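Local coordinates for protein aminopentol aminotransferase (Sphingopyxis macrogoltabida, PDB 6HBS) that removes the amino group of aminopentol (hydrolysed fumonisin B1) by pyridoxal 5'-phosphate-dependent transamination, with pyruvate as the preferred amino acceptor, at residues Glu34-Phe39 and Ala364-Gly369; Tyr359-Ala364 and Val370-Tyr375. One frame throughout, in Å; residues are numbered along the deposited sequence.

In the fold
Both interactions gather round the C-terminal end of helix 356-367, with centres about 8 Å apart and away from the annotated sites. Interaction 1 brings the loop ahead of strand 39-43 to the last turn of that helix, across 324 intervening residues; interaction 2 joins the preceding turns to the chain that follows the helix, from strand 370-371 on. Along the chain the segments alternate, 34-39, 359-364, 364-369, 370-375, and the two contacts share Ala-364. Strands 39-43 and 370-371 are the outermost of one mixed four-stranded sheet. Phe-35 of interaction 1 also packs on Tyr-371 and Val-372 of interaction 2, so the N-terminal part of the chain is built into its C-terminal part.

Interaction 1 of 2, residues Glu34-Phe39 and Ala364-Gly369; sequences EFPQFF and ACLKGG
Leu-366, on the last turn of helix 356-367, drives one methyl group squarely onto the ring of Phe-35. Its CD1 lies 3.6 Å from the centroid of that ring and only 10° off the ring normal, a CH-pi contact over the middle of the face, and the two side chains cross at about a right angle. A buried phenylalanine suits this place because it offers the broad, flat face that a leucine methyl can cover. The second methyl, CD2, sits on the same side of the ring but out past its rim, 4.0 Å from CE2 of Phe-35. With CG of Leu-366 anti to its carbonyl carbon (chi1 -72°) and CD1 extended beyond it, this branched residue sends one methyl straight at the loop.

The same CD1 also rests on the backbone beside the ring: it is 3.5 Å from O of Glu-34 and 3.7 Å from CA of Phe-35, with CD of Pro-36 more distant. Glu-34 adds its aliphatic part, CB lying 3.9 Å from CD1 of Leu-366, while its carboxylate stays at the exposed margin, 5.2 Å from Lys-367 NZ when measured from OE2, too far for a salt bridge, though the opposite charges may attract weakly. Beyond the leucine, Gly-369 takes a positive phi as the C' residue of a Schellman motif, where glycine is at ease, and its N bonds to O of Leu-366. Tyr-371 meets Phe-35 edge-to-face, adding a second aromatic to this junction.

The chemistry is therefore almost wholly apolar: loop and helix end are held by dispersion and exclusion of water, with charge kept to the solvent side.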
loop_
_atom_site.group_PDB
_atom_site.type_symbol
_atom_site.label_atom_id
_atom_site.label_comp_id
_atom_site.label_asym_id
_atom_site.label_seq_id
_atom_site.Cartn_x
_atom_site.Cartn_y
_atom_site.Cartn_z
ATOM N N GLU A 34 29.559 2.228 -6.787
ATOM C CA GLU A 34 29.339 3.094 -7.940
ATOM C C GLU A 34 27.846 3.283 -8.234
ATOM O O GLU A 34 27.478 4.216 -8.936
ATOM C CB GLU A 34 30.016 2.504 -9.179
ATOM C CG GLU A 34 31.535 2.481 -9.074
ATOM C CD GLU A 34 32.168 1.180 -8.623
ATOM O OE1 GLU A 34 31.506 0.392 -7.918
ATOM O OE2 GLU A 34 33.334 0.967 -8.980
ATOM N N PHE A 35 27.000 2.354 -7.783
ATOM C CA PHE A 35 25.564 2.417 -8.065
ATOM C C PHE A 35 24.979 3.630 -7.345
ATOM O O PHE A 35 25.150 3.774 -6.137
ATOM C CB PHE A 35 24.858 1.112 -7.697
ATOM C CG PHE A 35 24.953 0.062 -8.774
ATOM C CD1 PHE A 35 26.083 -0.735 -8.892
ATOM C CD2 PHE A 35 23.943 -0.081 -9.708
ATOM C CE1 PHE A 35 26.180 -1.680 -9.909
ATOM C CE2 PHE A 35 24.041 -1.009 -10.738
ATOM C CZ PHE A 35 25.167 -1.810 -10.833
ATOM N N PRO A 36 24.319 4.555 -8.074
ATOM C CA PRO A 36 23.594 5.661 -7.441
ATOM C C PRO A 36 22.334 5.188 -6.686
ATOM O O PRO A 36 21.613 4.302 -7.156
ATOM C CB PRO A 36 23.199 6.543 -8.631
ATOM C CG PRO A 36 23.078 5.580 -9.782
ATOM C CD PRO A 36 24.163 4.552 -9.534
ATOM N N GLN A 37 22.108 5.787 -5.515
ATOM C CA GLN A 37 20.915 5.526 -4.677
ATOM C C GLN A 37 19.736 6.426 -5.087
ATOM O O GLN A 37 18.605 5.941 -5.195
ATOM C CB GLN A 37 21.238 5.734 -3.200
ATOM C CG GLN A 37 20.039 5.421 -2.300
ATOM C CD GLN A 37 19.580 3.988 -2.355
ATOM O OE1 GLN A 37 19.992 3.170 -1.520
ATOM N NE2 GLN A 37 18.718 3.663 -3.311
ATOM N N PHE A 38 20.002 7.719 -5.336
ATOM C CA PHE A 38 19.005 8.744 -5.532
ATOM C C PHE A 38 19.003 9.266 -6.972
ATOM O O PHE A 38 20.053 9.561 -7.500
ATOM C CB PHE A 38 19.266 9.882 -4.546
ATOM C CG PHE A 38 19.038 9.467 -3.123
ATOM C CD1 PHE A 38 17.746 9.239 -2.674
ATOM C CD2 PHE A 38 20.102 9.218 -2.278
ATOM C CE1 PHE A 38 17.518 8.834 -1.375
ATOM C CE2 PHE A 38 19.881 8.797 -0.980
ATOM C CZ PHE A 38 18.584 8.618 -0.529
ATOM N N PHE A 39 17.813 9.443 -7.544
ATOM C CA PHE A 39 17.615 9.858 -8.936
ATOM C C PHE A 39 16.893 11.208 -9.031
ATOM O O PHE A 39 16.342 11.708 -8.036
ATOM C CB PHE A 39 16.871 8.770 -9.698
ATOM C CG PHE A 39 17.661 7.498 -9.754
ATOM C CD1 PHE A 39 17.671 6.619 -8.677
ATOM C CD2 PHE A 39 18.450 7.208 -10.861
ATOM C CE1 PHE A 39 18.441 5.465 -8.729
ATOM C CE2 PHE A 39 19.224 6.058 -10.903
ATOM C CZ PHE A 39 19.206 5.183 -9.846
ATOM N N ALA A 364 30.919 -1.656 -14.266
ATOM C CA ALA A 364 31.605 -1.139 -15.462
ATOM C C ALA A 364 30.556 -0.688 -16.484
ATOM O O ALA A 364 30.752 0.274 -17.186
ATOM C CB ALA A 364 32.534 -2.189 -16.029
ATOM N N CYS A 365 29.405 -1.366 -16.522
ATOM C CA CYS A 365 28.316 -0.944 -17.414
ATOM C C CYS A 365 27.763 0.447 -17.037
ATOM O O CYS A 365 27.321 1.180 -17.930
ATOM C CB CYS A 365 27.168 -1.935 -17.428
ATOM S SG CYS A 365 27.505 -3.500 -18.268
ATOM N N LEU A 366 27.769 0.811 -15.743
ATOM C CA LEU A 366 27.305 2.166 -15.303
ATOM C C LEU A 366 28.085 3.263 -16.029
ATOM O O LEU A 366 27.498 4.246 -16.450
ATOM C CB LEU A 366 27.480 2.375 -13.796
ATOM C CG LEU A 366 26.536 1.610 -12.874
ATOM C CD1 LEU A 366 26.933 1.819 -11.402
ATOM C CD2 LEU A 366 25.085 2.007 -13.090
ATOM N N LYS A 367 29.403 3.083 -16.173
ATOM C CA LYS A 367 30.256 4.094 -16.824
ATOM C C LYS A 367 29.823 4.336 -18.266
ATOM O O LYS A 367 29.996 5.434 -18.773
ATOM C CB LYS A 367 31.720 3.655 -16.890
ATOM C CG LYS A 367 32.446 3.596 -15.556
ATOM C CD LYS A 367 33.864 4.157 -15.645
ATOM C CE LYS A 367 34.918 3.222 -15.098
ATOM N NZ LYS A 367 34.549 2.726 -13.751
ATOM N N GLY A 368 29.294 3.300 -18.923
ATOM C CA GLY A 368 28.810 3.414 -20.274
ATOM C C GLY A 368 27.364 3.825 -20.333
ATOM O O GLY A 368 26.764 3.739 -21.377
ATOM N N GLY A 369 26.783 4.229 -19.193
ATOM C CA GLY A 369 25.406 4.705 -19.213
ATOM C C GLY A 369 24.377 3.594 -19.345
ATOM O O GLY A 369 23.366 3.789 -19.979
#

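Interaction 2 of 2, residues Tyr359-Ala364 and Val370-Tyr375; sequences YAWAAA and VYVHPY
A helix-turn-strand unit of the class-III aminotransferase chain folds back on itself here, the strand and the irregular chain after it running past helix 356-367 that precedes them. Ala-362 faces the returning chain, its CB 3.8 Å from CD of Pro-374; a methyl this small lets the backbones come close, with the CA atoms of Ala-362 and Val-372 5.8 Å apart. Val-372 packs alongside with CG2, 4.0 Å from CZ3 of Trp-361, whose indole swings out with CG anti to the backbone N (chi1 -178°) and continues onto helix 386-405.

A water sits between strand end and helix: it accepts from N of Val-372 and can donate to the carbonyl oxygens of Val-370 and Ala-362, the last at 2.9 Å, though more acceptors are in reach than it has protons, so the donations may be shared. Further along, Pro-374 lies over one face of the Tyr-359 ring, CG 4.0 Å from its centroid, a CH-pi contact suited to the compact, rigid proline ring with its polarised C-H groups; the closest approach is CB of Pro-374 to CD1 of Tyr-359, 3.5 Å. The hydroxyl of Tyr-359 passes beside Tyr-375, 3.1 Å from CD2, and hydrogen-bonds to O of Leu-30. Were the tyrosine replaced by an alanine, Pro-374 would probably lose its aromatic platform and the Leu-30 carbonyl this donor. The backbone of Tyr-375 is held by His-373, whose ND1 accepts from N of Tyr-375 at 3.1 Å, nearly in the imidazole plane, while CE1 lies over the Tyr-375 ring.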
loop_
_atom_site.group_PDB
_atom_site.type_symbol
_atom_site.label_atom_id
_atom_site.label_comp_id
_atom_site.label_asym_id
_atom_site.label_seq_id
_atom_site.Cartn_x
_atom_site.Cartn_y
_atom_site.Cartn_z
ATOM N N TYR A 359 29.498 -8.441 -10.326
ATOM C CA TYR A 359 29.481 -7.155 -9.658
ATOM C C TYR A 359 30.340 -6.183 -10.454
ATOM O O TYR A 359 29.922 -5.034 -10.787
ATOM C CB TYR A 359 29.908 -7.303 -8.192
ATOM C CG TYR A 359 28.766 -7.559 -7.245
ATOM C CD1 TYR A 359 27.783 -8.500 -7.524
ATOM C CD2 TYR A 359 28.619 -6.809 -6.088
ATOM C CE1 TYR A 359 26.731 -8.733 -6.642
ATOM C CE2 TYR A 359 27.551 -7.004 -5.218
ATOM C CZ TYR A 359 26.614 -7.981 -5.483
ATOM O OH TYR A 359 25.554 -8.155 -4.643
ATOM N N ALA A 360 31.537 -6.652 -10.817
ATOM C CA ALA A 360 32.504 -5.774 -11.486
ATOM C C ALA A 360 31.973 -5.375 -12.877
ATOM O O ALA A 360 32.073 -4.211 -13.288
ATOM C CB ALA A 360 33.855 -6.464 -11.558
ATOM N N TRP A 361 31.356 -6.326 -13.575
ATOM C CA TRP A 361 30.820 -6.120 -14.914
ATOM C C TRP A 361 29.647 -5.133 -14.863
ATOM O O TRP A 361 29.580 -4.243 -15.662
ATOM C CB TRP A 361 30.376 -7.459 -15.507
ATOM C CG TRP A 361 29.844 -7.366 -16.898
ATOM C CD1 TRP A 361 30.571 -7.195 -18.049
ATOM C CD2 TRP A 361 28.464 -7.450 -17.294
ATOM N NE1 TRP A 361 29.730 -7.152 -19.129
ATOM C CE2 TRP A 361 28.429 -7.296 -18.697
ATOM C CE3 TRP A 361 27.256 -7.602 -16.600
ATOM C CZ2 TRP A 361 27.234 -7.340 -19.416
ATOM C CZ3 TRP A 361 26.080 -7.667 -17.306
ATOM C CH2 TRP A 361 26.070 -7.497 -18.695
ATOM N N ALA A 362 28.736 -5.328 -13.897
ATOM C CA ALA A 362 27.579 -4.456 -13.754
ATOM C C ALA A 362 28.063 -3.032 -13.470
ATOM O O ALA A 362 27.550 -2.087 -14.037
ATOM C CB ALA A 362 26.638 -4.983 -12.664
ATOM N N ALA A 363 29.083 -2.887 -12.614
ATOM C CA ALA A 363 29.547 -1.552 -12.246
ATOM C C ALA A 363 30.179 -0.875 -13.466
ATOM O O ALA A 363 30.024 0.324 -13.648
ATOM C CB ALA A 363 30.527 -1.596 -11.099
ATOM N N ALA A 364 30.919 -1.656 -14.266
ATOM C CA ALA A 364 31.605 -1.139 -15.462
ATOM C C ALA A 364 30.556 -0.688 -16.484
ATOM O O ALA A 364 30.752 0.274 -17.186
ATOM C CB ALA A 364 32.534 -2.189 -16.029
ATOM N N VAL A 370 24.625 2.444 -18.716
ATOM C CA VAL A 370 23.695 1.335 -18.710
ATOM C C VAL A 370 23.534 0.888 -17.258
ATOM O O VAL A 370 24.523 0.784 -16.554
ATOM C CB VAL A 370 24.211 0.180 -19.584
ATOM C CG1 VAL A 370 23.463 -1.121 -19.369
ATOM C CG2 VAL A 370 24.214 0.580 -21.048
ATOM N N TYR A 371 22.281 0.693 -16.833
ATOM C CA TYR A 371 21.986 0.167 -15.517
ATOM C C TYR A 371 21.512 -1.276 -15.682
ATOM O O TYR A 371 20.389 -1.519 -16.090
ATOM C CB TYR A 371 20.924 1.014 -14.804
ATOM C CG TYR A 371 20.808 0.802 -13.311
ATOM C CD1 TYR A 371 20.370 -0.406 -12.777
ATOM C CD2 TYR A 371 21.116 1.825 -12.421
ATOM C CE1 TYR A 371 20.252 -0.592 -11.400
ATOM C CE2 TYR A 371 20.995 1.659 -11.043
ATOM C CZ TYR A 371 20.555 0.448 -10.535
ATOM O OH TYR A 371 20.443 0.296 -9.194
ATOM N N VAL A 372 22.372 -2.210 -15.286
ATOM C CA VAL A 372 22.055 -3.622 -15.213
ATOM C C VAL A 372 22.379 -4.112 -13.793
ATOM O O VAL A 372 23.120 -3.469 -13.043
ATOM C CB VAL A 372 22.845 -4.436 -16.252
ATOM C CG1 VAL A 372 22.355 -4.184 -17.658
ATOM C CG2 VAL A 372 24.346 -4.211 -16.128
ATOM N N HIS A 373 21.824 -5.266 -13.430
ATOM C CA HIS A 373 21.797 -5.697 -12.051
ATOM C C HIS A 373 22.497 -7.033 -11.909
ATOM O O HIS A 373 22.170 -7.963 -12.633
ATOM C CB HIS A 373 20.359 -5.758 -11.532
ATOM C CG HIS A 373 20.252 -5.700 -10.039
ATOM N ND1 HIS A 373 20.810 -6.649 -9.201
ATOM C CD2 HIS A 373 19.582 -4.844 -9.237
ATOM C CE1 HIS A 373 20.556 -6.328 -7.949
ATOM N NE2 HIS A 373 19.805 -5.217 -7.940
ATOM N N PRO A 374 23.478 -7.163 -10.986
ATOM C CA PRO A 374 24.218 -8.411 -10.832
ATOM C C PRO A 374 23.557 -9.523 -10.007
ATOM O O PRO A 374 24.098 -10.639 -10.041
ATOM C CB PRO A 374 25.487 -7.939 -10.106
ATOM C CG PRO A 374 25.016 -6.824 -9.251
ATOM C CD PRO A 374 24.019 -6.100 -10.123
ATOM N N TYR A 375 22.421 -9.260 -9.307
ATOM C CA TYR A 375 21.787 -10.364 -8.518
ATOM C C TYR A 375 20.255 -10.465 -8.679
ATOM O O TYR A 375 19.678 -11.486 -8.305
ATOM C CB TYR A 375 22.276 -10.333 -7.059
ATOM C CG TYR A 375 21.792 -9.204 -6.196
ATOM C CD1 TYR A 375 20.464 -9.136 -5.774
ATOM C CD2 TYR A 375 22.658 -8.215 -5.765
ATOM C CE1 TYR A 375 20.004 -8.108 -4.958
ATOM C CE2 TYR A 375 22.211 -7.170 -4.961
ATOM C CZ TYR A 375 20.886 -7.126 -4.542
ATOM O OH TYR A 375 20.443 -6.097 -3.769
HETATM O O HOH W 1 24.879 -1.137 -14.522
#